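Local coordinates for reticulocyte binding protein (Streptococcus agalactiae COH1, PDB 3FAW) that is a cell-wall-anchored pullulanase of group B Streptococcus and probably hydrolyses alpha-1,6 glucosidic branch linkages in pullulan and related glucans, at residues T86-S90 / K91-I95; K301-Y304 / L305-L308; Y399-E402 / D403-P406; E766-K769 / H770-K773. All blocks are in the same frame, centred on the assembly; numbering follows the deposited sequence.

Contact 1. Residues T86-S90 / K91-I95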
loop_
_atom_site.group_PDB
_atom_site.type_symbol
_atom_site.label_atom_id
_atom_site.label_comp_id
_atom_site.label_asym_id
_atom_site.label_seq_id
_atom_site.Cartn_x
_atom_site.Cartn_y
_atom_site.Cartn_z
ATOM N N THR A 86 -13.041 -29.366 33.171
ATOM C CA THR A 86 -11.621 -29.693 33.034
ATOM C C THR A 86 -10.806 -28.499 33.522
ATOM O O THR A 86 -11.078 -27.368 33.134
ATOM C CB THR A 86 -11.248 -30.012 31.562
ATOM O OG1 THR A 86 -11.931 -31.199 31.140
ATOM C CG2 THR A 86 -9.744 -30.224 31.405
ATOM N N LEU A 87 -9.827 -28.761 34.385
ATOM C CA LEU A 87 -8.968 -27.717 34.948
ATOM C C LEU A 87 -7.671 -27.585 34.153
ATOM O O LEU A 87 -6.932 -28.557 33.991
ATOM C CB LEU A 87 -8.634 -28.017 36.419
ATOM C CG LEU A 87 -9.689 -27.685 37.477
ATOM C CD1 LEU A 87 -10.974 -28.472 37.255
ATOM C CD2 LEU A 87 -9.139 -27.944 38.877
ATOM N N ASP A 88 -7.408 -26.380 33.653
ATOM C CA ASP A 88 -6.095 -26.034 33.104
ATOM C C ASP A 88 -5.388 -25.117 34.108
ATOM O O ASP A 88 -5.600 -23.900 34.110
ATOM C CB ASP A 88 -6.240 -25.355 31.737
ATOM C CG ASP A 88 -4.911 -25.200 31.009
ATOM O OD1 ASP A 88 -3.844 -25.217 31.664
ATOM O OD2 ASP A 88 -4.936 -25.049 29.770
ATOM N N THR A 89 -4.565 -25.712 34.972
ATOM C CA THR A 89 -3.896 -24.970 36.049
ATOM C C THR A 89 -2.801 -24.031 35.536
ATOM O O THR A 89 -2.493 -23.026 36.180
ATOM C CB THR A 89 -3.299 -25.912 37.123
ATOM O OG1 THR A 89 -2.325 -26.781 36.532
ATOM C CG2 THR A 89 -4.393 -26.744 37.776
ATOM N N SER A 90 -2.220 -24.361 34.385
ATOM C CA SER A 90 -1.203 -23.517 33.756
ATOM C C SER A 90 -1.778 -22.173 33.320
ATOM O O SER A 90 -1.204 -21.124 33.605
ATOM C CB SER A 90 -0.594 -24.222 32.541
ATOM O OG SER A 90 0.402 -23.414 31.931
ATOM N N LYS A 91 -2.910 -22.221 32.623
ATOM C CA LYS A 91 -3.564 -21.017 32.113
ATOM C C LYS A 91 -4.588 -20.454 33.099
ATOM O O LYS A 91 -5.186 -19.409 32.843
ATOM C CB LYS A 91 -4.247 -21.319 30.780
ATOM C CG LYS A 91 -3.296 -21.702 29.661
ATOM C CD LYS A 91 -4.056 -21.918 28.361
ATOM C CE LYS A 91 -3.127 -22.196 27.194
ATOM N NZ LYS A 91 -3.896 -22.439 25.938
ATOM N N SER A 92 -4.780 -21.151 34.220
ATOM C CA SER A 92 -5.777 -20.784 35.227
ATOM C C SER A 92 -7.156 -20.594 34.599
ATOM O O SER A 92 -7.893 -19.671 34.951
ATOM C CB SER A 92 -5.335 -19.542 36.005
ATOM O OG SER A 92 -4.177 -19.828 36.768
ATOM N N LEU A 93 -7.491 -21.475 33.658
ATOM C CA LEU A 93 -8.810 -21.473 33.041
ATOM C C LEU A 93 -9.513 -22.804 33.267
ATOM O O LEU A 93 -8.881 -23.864 33.322
ATOM C CB LEU A 93 -8.731 -21.122 31.547
ATOM C CG LEU A 93 -7.979 -22.032 30.577
ATOM C CD1 LEU A 93 -8.797 -23.256 30.241
ATOM C CD2 LEU A 93 -7.641 -21.270 29.300
ATOM N N LEU A 94 -10.831 -22.721 33.414
ATOM C CA LEU A 94 -11.685 -23.874 33.645
ATOM C C LEU A 94 -12.573 -24.067 32.420
ATOM O O LEU A 94 -13.326 -23.167 32.047
ATOM C CB LEU A 94 -12.538 -23.621 34.887
ATOM C CG LEU A 94 -13.482 -24.725 35.361
ATOM C CD1 LEU A 94 -12.690 -25.911 35.888
ATOM C CD2 LEU A 94 -14.415 -24.176 36.425
ATOM N N ILE A 95 -12.479 -25.234 31.788
ATOM C CA ILE A 95 -13.324 -25.553 30.635
ATOM C C ILE A 95 -14.596 -26.247 31.137
ATOM O O ILE A 95 -14.526 -27.299 31.771
ATOM C CB ILE A 95 -12.592 -26.428 29.594
ATOM C CG1 ILE A 95 -11.270 -25.772 29.174
ATOM C CG2 ILE A 95 -13.467 -26.652 28.368
ATOM C CD1 ILE A 95 -10.094 -26.145 30.055
#
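Thr-86 and Ile-95 form a hydrogen-bonded antiparallel pair across the hairpin, with Thr-86 N to Ile-95 O at 2.9 Å and a return bond from Ile-95 N to Thr-86 O. Asp-88 and Leu-93 make the next such pair. Asp-88 N meets Leu-93 O at 2.9 Å, while Leu-93 N to Asp-88 O is longer, at 3.1 Å.

The turn is held by a side chain. Asp-88 OD1 accepts the N-H of Lys-91 at 3.3 Å, on a fairly straight path (166° at the hydrogen) that comes down from above the carboxylate plane. Ser-90 N adds a weak bond to the same oxygen. The Asp-88 CG lies anti to its own N (chi1 -170°), which swings the carboxylate over the turn. The extended Lys-91 chain passes OD2 with its CD at 3.5 Å. Its NZ runs on and makes no salt bridge with Asp-88.

Apolar contacts lie on both faces. Leu-87 and Leu-94 sit side by side on one, their CD1 atoms a tight 3.4 Å apart. On the other, Leu-93 CD1 touches Asp-88 CB at 3.6 Å. Leu-94 also reaches Phe-55 of the neighbouring strand 50-55. Ser-92 and Leu-93 both face Asp-88, so the arrangement is a beta hairpin closed by a G1 beta bulge.

Contact 2. Residues K301-Y304 / L305-L308; sequences KLDY and LQKL. With CA (calcium ion), chain C.
Leu-305 and Leu-308 both approach the CD2-CE2 bond of the Tyr-304 ring from the same side of its plane. Leu-305 CD2 touches ring atom CD2 of Tyr-304 at 3.7 Å, and Leu-308 CD2 approaches ring atom CE2 more loosely. The ring is carried there by a CG anti to the backbone N (chi1 171°). Leu-302 and Leu-305 turn to Ile-313 of a barrel strand, and Leu-308 meets helix 685-703. The Tyr-304 hydroxyl bonds to Glu-622.

Three i to i+4 backbone bonds follow. Gln-306 N reaches Leu-302 O at 2.8 Å, Lys-307 N reaches Asp-303 O at 2.9 Å, and Leu-308 N reaches Tyr-304 O at 2.8 Å.

At the outer edge, Lys-307 lays CG on Asp-303 O at 3.3 Å, then bends at its last torsion. Its NZ stays 4.3 Å from Asp-303 OD2, beyond a salt bridge; Asp-303 OD1 pairs with Arg-382 instead. One water links Lys-307 NZ and Gln-306 OE1. Lys-307 O binds calcium at 2.3 Å, beside four waters. Two of them also donate to Gln-306 O and Leu-308 O. This is a helix of the beta-alpha-beta crossover between strands 269-273 and 312-315 of the alpha-amylase TIM barrel, with a largely hydrated calcium at its C-terminal end.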
loop_
_atom_site.group_PDB
_atom_site.type_symbol
_atom_site.label_atom_id
_atom_site.label_comp_id
_atom_site.label_asym_id
_atom_site.label_seq_id
_atom_site.Cartn_x
_atom_site.Cartn_y
_atom_site.Cartn_z
ATOM N N LYS A 301 -2.060 14.424 -18.092
ATOM C CA LYS A 301 -0.608 14.246 -18.017
ATOM C C LYS A 301 -0.142 12.799 -18.239
ATOM O O LYS A 301 1.001 12.458 -17.924
ATOM C CB LYS A 301 -0.108 14.761 -16.656
ATOM C CG LYS A 301 -0.160 16.278 -16.518
ATOM C CD LYS A 301 0.689 16.939 -17.603
ATOM C CE LYS A 301 1.067 18.357 -17.279
ATOM N NZ LYS A 301 2.061 18.846 -18.271
ATOM N N LEU A 302 -1.016 11.961 -18.798
ATOM C CA LEU A 302 -0.689 10.553 -19.070
ATOM C C LEU A 302 0.259 10.365 -20.257
ATOM O O LEU A 302 0.992 9.375 -20.310
ATOM C CB LEU A 302 -1.962 9.726 -19.302
ATOM C CG LEU A 302 -2.925 9.572 -18.119
ATOM C CD1 LEU A 302 -4.206 8.837 -18.558
ATOM C CD2 LEU A 302 -2.268 8.861 -16.941
ATOM N N ASP A 303 0.226 11.294 -21.210
ATOM C CA ASP A 303 1.149 11.271 -22.350
ATOM C C ASP A 303 2.610 11.251 -21.882
ATOM O O ASP A 303 3.427 10.505 -22.421
ATOM C CB ASP A 303 0.901 12.470 -23.276
ATOM C CG ASP A 303 -0.299 12.274 -24.208
ATOM O OD1 ASP A 303 -1.002 11.244 -24.107
ATOM O OD2 ASP A 303 -0.541 13.165 -25.055
ATOM N N TYR A 304 2.921 12.060 -20.872
ATOM C CA TYR A 304 4.247 12.068 -20.245
ATOM C C TYR A 304 4.667 10.677 -19.765
ATOM O O TYR A 304 5.799 10.246 -19.996
ATOM C CB TYR A 304 4.264 13.034 -19.055
ATOM C CG TYR A 304 5.522 12.963 -18.208
ATOM C CD1 TYR A 304 6.668 13.672 -18.572
ATOM C CD2 TYR A 304 5.564 12.194 -17.044
ATOM C CE1 TYR A 304 7.823 13.614 -17.804
ATOM C CE2 TYR A 304 6.724 12.126 -16.266
ATOM C CZ TYR A 304 7.848 12.842 -16.656
ATOM O OH TYR A 304 9.000 12.796 -15.908
ATOM N N LEU A 305 3.749 9.992 -19.084
ATOM C CA LEU A 305 4.016 8.664 -18.542
ATOM C C LEU A 305 4.042 7.603 -19.640
ATOM O O LEU A 305 4.822 6.655 -19.567
ATOM C CB LEU A 305 2.984 8.301 -17.469
ATOM C CG LEU A 305 3.002 9.156 -16.198
ATOM C CD1 LEU A 305 1.863 8.753 -15.269
ATOM C CD2 LEU A 305 4.335 9.047 -15.475
ATOM N N GLN A 306 3.193 7.761 -20.655
ATOM C CA GLN A 306 3.242 6.885 -21.829
ATOM C C GLN A 306 4.620 6.976 -22.493
ATOM O O GLN A 306 5.224 5.956 -22.826
ATOM C CB GLN A 306 2.144 7.249 -22.836
ATOM C CG GLN A 306 2.082 6.327 -24.049
ATOM C CD GLN A 306 0.991 6.703 -25.043
ATOM O OE1 GLN A 306 0.470 7.823 -25.029
ATOM N NE2 GLN A 306 0.649 5.765 -25.919
ATOM N N LYS A 307 5.110 8.200 -22.677
ATOM C CA LYS A 307 6.438 8.425 -23.251
ATOM C C LYS A 307 7.541 7.904 -22.327
ATOM O O LYS A 307 8.489 7.271 -22.788
ATOM C CB LYS A 307 6.663 9.912 -23.536
ATOM C CG LYS A 307 5.798 10.485 -24.655
ATOM C CD LYS A 307 5.858 12.013 -24.660
ATOM C CE LYS A 307 5.109 12.618 -25.847
ATOM N NZ LYS A 307 3.625 12.568 -25.686
ATOM N N LEU A 308 7.410 8.167 -21.028
ATOM C CA LEU A 308 8.379 7.697 -20.033
ATOM C C LEU A 308 8.634 6.196 -20.161
ATOM O O LEU A 308 9.781 5.749 -20.054
ATOM C CB LEU A 308 7.911 8.032 -18.611
ATOM C CG LEU A 308 8.868 7.654 -17.470
ATOM C CD1 LEU A 308 10.266 8.226 -17.712
ATOM C CD2 LEU A 308 8.321 8.109 -16.115
HETATM CA CA CA C . 9.550 6.093 -24.480
HETATM O O HOH W 1 2.308 9.963 -25.563
HETATM O O HOH W 2 7.549 4.810 -24.241
HETATM O O HOH W 3 10.911 4.996 -22.540
HETATM O O HOH W 4 10.855 8.146 -24.320
HETATM O O HOH W 5 10.237 3.885 -25.131
#

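Contact 3. Residues Y399-E402 / D403-P406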
loop_
_atom_site.group_PDB
_atom_site.type_symbol
_atom_site.label_atom_id
_atom_site.label_comp_id
_atom_site.label_asym_id
_atom_site.label_seq_id
_atom_site.Cartn_x
_atom_site.Cartn_y
_atom_site.Cartn_z
ATOM N N TYR A 399 -13.583 2.719 16.309
ATOM C CA TYR A 399 -15.045 2.687 16.344
ATOM C C TYR A 399 -15.720 2.393 14.986
ATOM O O TYR A 399 -16.842 1.892 14.955
ATOM C CB TYR A 399 -15.622 3.958 16.999
ATOM C CG TYR A 399 -15.380 5.278 16.282
ATOM C CD1 TYR A 399 -15.977 5.556 15.051
ATOM C CD2 TYR A 399 -14.597 6.269 16.867
ATOM C CE1 TYR A 399 -15.774 6.773 14.411
ATOM C CE2 TYR A 399 -14.392 7.491 16.238
ATOM C CZ TYR A 399 -14.981 7.736 15.007
ATOM O OH TYR A 399 -14.777 8.942 14.387
ATOM N N LEU A 400 -15.036 2.688 13.880
ATOM C CA LEU A 400 -15.589 2.469 12.535
ATOM C C LEU A 400 -16.231 1.093 12.370
ATOM O O LEU A 400 -17.315 0.971 11.795
ATOM C CB LEU A 400 -14.505 2.661 11.457
ATOM C CG LEU A 400 -14.261 4.103 11.017
ATOM C CD1 LEU A 400 -12.915 4.262 10.302
ATOM C CD2 LEU A 400 -15.418 4.576 10.124
ATOM N N PHE A 401 -15.537 0.068 12.860
ATOM C CA PHE A 401 -16.022 -1.309 12.847
ATOM C C PHE A 401 -16.466 -1.787 14.233
ATOM O O PHE A 401 -17.381 -2.601 14.338
ATOM C CB PHE A 401 -14.944 -2.242 12.294
ATOM C CG PHE A 401 -14.873 -2.264 10.791
ATOM C CD1 PHE A 401 -15.671 -3.126 10.063
ATOM C CD2 PHE A 401 -14.002 -1.426 10.109
ATOM C CE1 PHE A 401 -15.610 -3.151 8.678
ATOM C CE2 PHE A 401 -13.942 -1.441 8.728
ATOM C CZ PHE A 401 -14.743 -2.310 8.011
ATOM N N GLU A 402 -15.833 -1.283 15.291
ATOM C CA GLU A 402 -16.150 -1.735 16.654
ATOM C C GLU A 402 -17.573 -1.360 17.064
ATOM O O GLU A 402 -18.224 -2.101 17.802
ATOM C CB GLU A 402 -15.146 -1.185 17.671
ATOM C CG GLU A 402 -15.127 -1.927 19.019
ATOM C CD GLU A 402 -14.538 -3.331 18.939
ATOM O OE1 GLU A 402 -13.981 -3.704 17.885
ATOM O OE2 GLU A 402 -14.623 -4.073 19.945
ATOM N N ASP A 403 -18.055 -0.216 16.584
ATOM C CA ASP A 403 -19.446 0.181 16.806
ATOM C C ASP A 403 -20.438 -0.788 16.165
ATOM O O ASP A 403 -21.538 -0.959 16.669
ATOM C CB ASP A 403 -19.715 1.583 16.247
ATOM C CG ASP A 403 -19.130 2.691 17.110
ATOM O OD1 ASP A 403 -18.749 2.433 18.271
ATOM O OD2 ASP A 403 -19.064 3.835 16.615
ATOM N N ILE A 404 -20.058 -1.400 15.044
ATOM C CA ILE A 404 -20.980 -2.247 14.284
ATOM C C ILE A 404 -21.207 -3.567 15.003
ATOM O O ILE A 404 -22.344 -3.979 15.224
ATOM C CB ILE A 404 -20.458 -2.529 12.858
ATOM C CG1 ILE A 404 -20.266 -1.215 12.087
ATOM C CG2 ILE A 404 -21.422 -3.453 12.109
ATOM C CD1 ILE A 404 -19.650 -1.385 10.710
ATOM N N GLU A 405 -20.107 -4.227 15.351
ATOM C CA GLU A 405 -20.141 -5.487 16.087
ATOM C C GLU A 405 -18.922 -5.522 16.996
ATOM O O GLU A 405 -17.794 -5.556 16.505
ATOM C CB GLU A 405 -20.123 -6.676 15.120
ATOM C CG GLU A 405 -20.053 -8.064 15.778
ATOM C CD GLU A 405 -21.257 -8.398 16.652
ATOM O OE1 GLU A 405 -22.361 -7.866 16.415
ATOM O OE2 GLU A 405 -21.100 -9.217 17.575
ATOM N N PRO A 406 -19.136 -5.502 18.321
ATOM C CA PRO A 406 -17.989 -5.481 19.222
ATOM C C PRO A 406 -17.305 -6.843 19.318
ATOM O O PRO A 406 -17.930 -7.877 19.057
ATOM C CB PRO A 406 -18.603 -5.080 20.567
ATOM C CG PRO A 406 -20.003 -5.570 20.499
ATOM C CD PRO A 406 -20.417 -5.501 19.052
HETATM O O HOH W 6 -15.305 -5.382 16.026
#
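Phe-401 O is gripped by two backbone N-H groups from the chain that follows the helix. Ile-404 N binds it at 3.0 Å from above the carbonyl plane, with a bent path of 136° at the hydrogen. Glu-405 N adds a weak but straight bond. Two residues earlier, Tyr-399 O accepts the N-H of Asp-403 at 2.9 Å, an i to i+4 bond.

Asp-403 also turns its side chain back along Tyr-399. The two lie alongside each other, with ring and carboxylate planes only 13° apart. Contact is made at the base of the tyrosine, where CB meets Asp-403 OD2 at 3.5 Å. The tyrosine CG sits between its N and carbonyl carbon (chi1 65°), which turns the ring to run beside the acid. Lys-237 serves both residues: it forms a salt bridge with Asp-403 OD2, gives its carbonyl to Tyr-399 OH, and makes a cation-pi contact with the ring.

Glu-402 reaches forward to Pro-406. Its chain bends at chi2, bringing OE2 to 3.7 Å from Pro-406 CA. OE2 also accepts the N-H of Asn-407, and OE1 bonds to His-410. A water donates to Glu-402 OE1.

Ile-404 CD1 lies 4.4 Å from ring atom CD1 of Phe-401, its apolar contact, and passes Leu-400 O. Ile-404 and Asp-403 touch strand 212-216. Glu-405 OE1 bonds to Ser-154 and OE2 pairs with Lys-125. The arrangement is a short helix unwinding through a tight turn into a loop, in the alpha-amylase-type catalytic domain, where it meets the strands of the preceding beta domain.

Contact 4. Residues E766-K769 / H770-K773; sequences EKYK and HLLK
Lys-767 O meets the rim of the His-770 ring, near the ring plane, with CD2 at 3.5 Å. The site is a short, weakly bonded helix that passes into a 3-10 segment, a connection between strands 760-763 and 775-778 in the C-terminal beta domain.

The first residue, Glu-766, acts within its own segment. Its OE1 takes a salt bridge from Lys-769 NZ at 2.9 Å, on the syn side of the carboxylate and 25° out of its plane. Lys-767 lays its CG over one face of the neighbouring Tyr-768 ring.

Tyr-768 points its side chain the same way as His-770, and ring atom CD1 comes within 4.1 Å of His-770 NE2. The histidine ring is brought back by a CG between its N and carbonyl carbon (chi1 64°). Tyr-768 CB also touches Leu-771 CD1 at 4.0 Å. The tyrosine hydroxyl bonds to Ser-720, while Leu-771 reaches Ile-748, Ala-750 and Phe-752 of strand 748-754. Tyr-768 O accepts the N-H of Leu-771 at 3.1 Å, an i to i+3 bond.

Lys-769 repeats that step. Its carbonyl oxygen takes the N-H of Leu-772 at 3.1 Å. Its side chain stands extended toward Glu-766, and Leu-772 CB sits 3.5 Å from Lys-769 O.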
loop_
_atom_site.group_PDB
_atom_site.type_symbol
_atom_site.label_atom_id
_atom_site.label_comp_id
_atom_site.label_asym_id
_atom_site.label_seq_id
_atom_site.Cartn_x
_atom_site.Cartn_y
_atom_site.Cartn_z
ATOM N N GLU A 766 40.332 -13.051 -20.990
ATOM C CA GLU A 766 39.884 -13.961 -22.047
ATOM C C GLU A 766 38.403 -14.324 -21.933
ATOM O O GLU A 766 37.765 -14.638 -22.941
ATOM C CB GLU A 766 40.738 -15.239 -22.071
ATOM C CG GLU A 766 42.119 -15.046 -22.685
ATOM C CD GLU A 766 42.056 -14.769 -24.177
ATOM O OE1 GLU A 766 41.596 -15.657 -24.929
ATOM O OE2 GLU A 766 42.460 -13.661 -24.596
ATOM N N LYS A 767 37.861 -14.280 -20.718
ATOM C CA LYS A 767 36.462 -14.648 -20.484
ATOM C C LYS A 767 35.460 -13.647 -21.069
ATOM O O LYS A 767 34.439 -14.056 -21.630
ATOM C CB LYS A 767 36.190 -14.835 -18.986
ATOM C CG LYS A 767 34.777 -15.324 -18.686
ATOM C CD LYS A 767 34.658 -15.906 -17.285
ATOM C CE LYS A 767 33.212 -16.257 -16.949
ATOM N NZ LYS A 767 32.566 -17.110 -17.984
ATOM N N TYR A 768 35.747 -12.351 -20.939
ATOM C CA TYR A 768 34.816 -11.298 -21.383
ATOM C C TYR A 768 35.359 -10.399 -22.506
ATOM O O TYR A 768 34.789 -9.339 -22.779
ATOM C CB TYR A 768 34.382 -10.448 -20.178
ATOM C CG TYR A 768 33.513 -11.209 -19.197
ATOM C CD1 TYR A 768 32.193 -11.528 -19.512
ATOM C CD2 TYR A 768 34.006 -11.613 -17.958
ATOM C CE1 TYR A 768 31.386 -12.230 -18.619
ATOM C CE2 TYR A 768 33.207 -12.319 -17.057
ATOM C CZ TYR A 768 31.899 -12.625 -17.396
ATOM O OH TYR A 768 31.103 -13.322 -16.518
ATOM N N LYS A 769 36.435 -10.833 -23.169
ATOM C CA LYS A 769 37.082 -10.042 -24.231
ATOM C C LYS A 769 36.157 -9.770 -25.421
ATOM O O LYS A 769 36.302 -8.760 -26.110
ATOM C CB LYS A 769 38.365 -10.729 -24.733
ATOM C CG LYS A 769 38.140 -12.055 -25.458
ATOM C CD LYS A 769 39.442 -12.652 -25.966
ATOM C CE LYS A 769 39.184 -13.891 -26.807
ATOM N NZ LYS A 769 40.440 -14.473 -27.362
ATOM N N HIS A 770 35.215 -10.679 -25.654
ATOM C CA HIS A 770 34.219 -10.534 -26.722
ATOM C C HIS A 770 33.385 -9.246 -26.613
ATOM O O HIS A 770 32.813 -8.791 -27.604
ATOM C CB HIS A 770 33.290 -11.752 -26.734
ATOM C CG HIS A 770 32.465 -11.896 -25.492
ATOM N ND1 HIS A 770 31.165 -11.449 -25.411
ATOM C CD2 HIS A 770 32.758 -12.425 -24.281
ATOM C CE1 HIS A 770 30.691 -11.701 -24.205
ATOM N NE2 HIS A 770 31.637 -12.292 -23.499
ATOM N N LEU A 771 33.318 -8.669 -25.413
ATOM C CA LEU A 771 32.576 -7.428 -25.180
ATOM C C LEU A 771 33.212 -6.206 -25.847
ATOM O O LEU A 771 32.525 -5.219 -26.114
ATOM C CB LEU A 771 32.429 -7.168 -23.676
ATOM C CG LEU A 771 31.625 -8.189 -22.868
ATOM C CD1 LEU A 771 31.630 -7.808 -21.387
ATOM C CD2 LEU A 771 30.200 -8.302 -23.398
ATOM N N LEU A 772 34.516 -6.270 -26.117
ATOM C CA LEU A 772 35.226 -5.168 -26.778
ATOM C C LEU A 772 34.782 -4.958 -28.234
ATOM O O LEU A 772 35.034 -3.902 -28.809
ATOM C CB LEU A 772 36.744 -5.392 -26.720
ATOM C CG LEU A 772 37.367 -5.349 -25.320
ATOM C CD1 LEU A 772 38.740 -5.999 -25.320
ATOM C CD2 LEU A 772 37.445 -3.917 -24.802
ATOM N N LYS A 773 34.126 -5.965 -28.815
ATOM C CA LYS A 773 33.601 -5.886 -30.185
ATOM C C LYS A 773 32.155 -5.384 -30.244
ATOM O O LYS A 773 31.591 -5.242 -31.328
ATOM C CB LYS A 773 33.673 -7.262 -30.855
ATOM C CG LYS A 773 35.077 -7.864 -30.942
ATOM C CD LYS A 773 35.985 -7.120 -31.921
ATOM C CE LYS A 773 35.509 -7.236 -33.363
ATOM N NZ LYS A 773 36.539 -6.766 -34.329
#

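The four contacts lie in series along the chain, and none touches another. Contact 1 belongs to the N-terminal beta domain; contacts 2 and 3 lie in the alpha-amylase-type catalytic domain, and contact 4 in the C-terminal beta domain. Contacts 2 and 3 stand on opposite sides of the chain's centre, their own centres 43 Å apart. Contact 3 is the nearest to contact 1, with nearest atoms about 20 Å apart. Contact 4 is closest to contact 2, at about 25 Å between nearest atoms. Contacts 1 and 4 are the most distant pair, with centres 74 Å apart. Among the four, calcium is bound at contact 2.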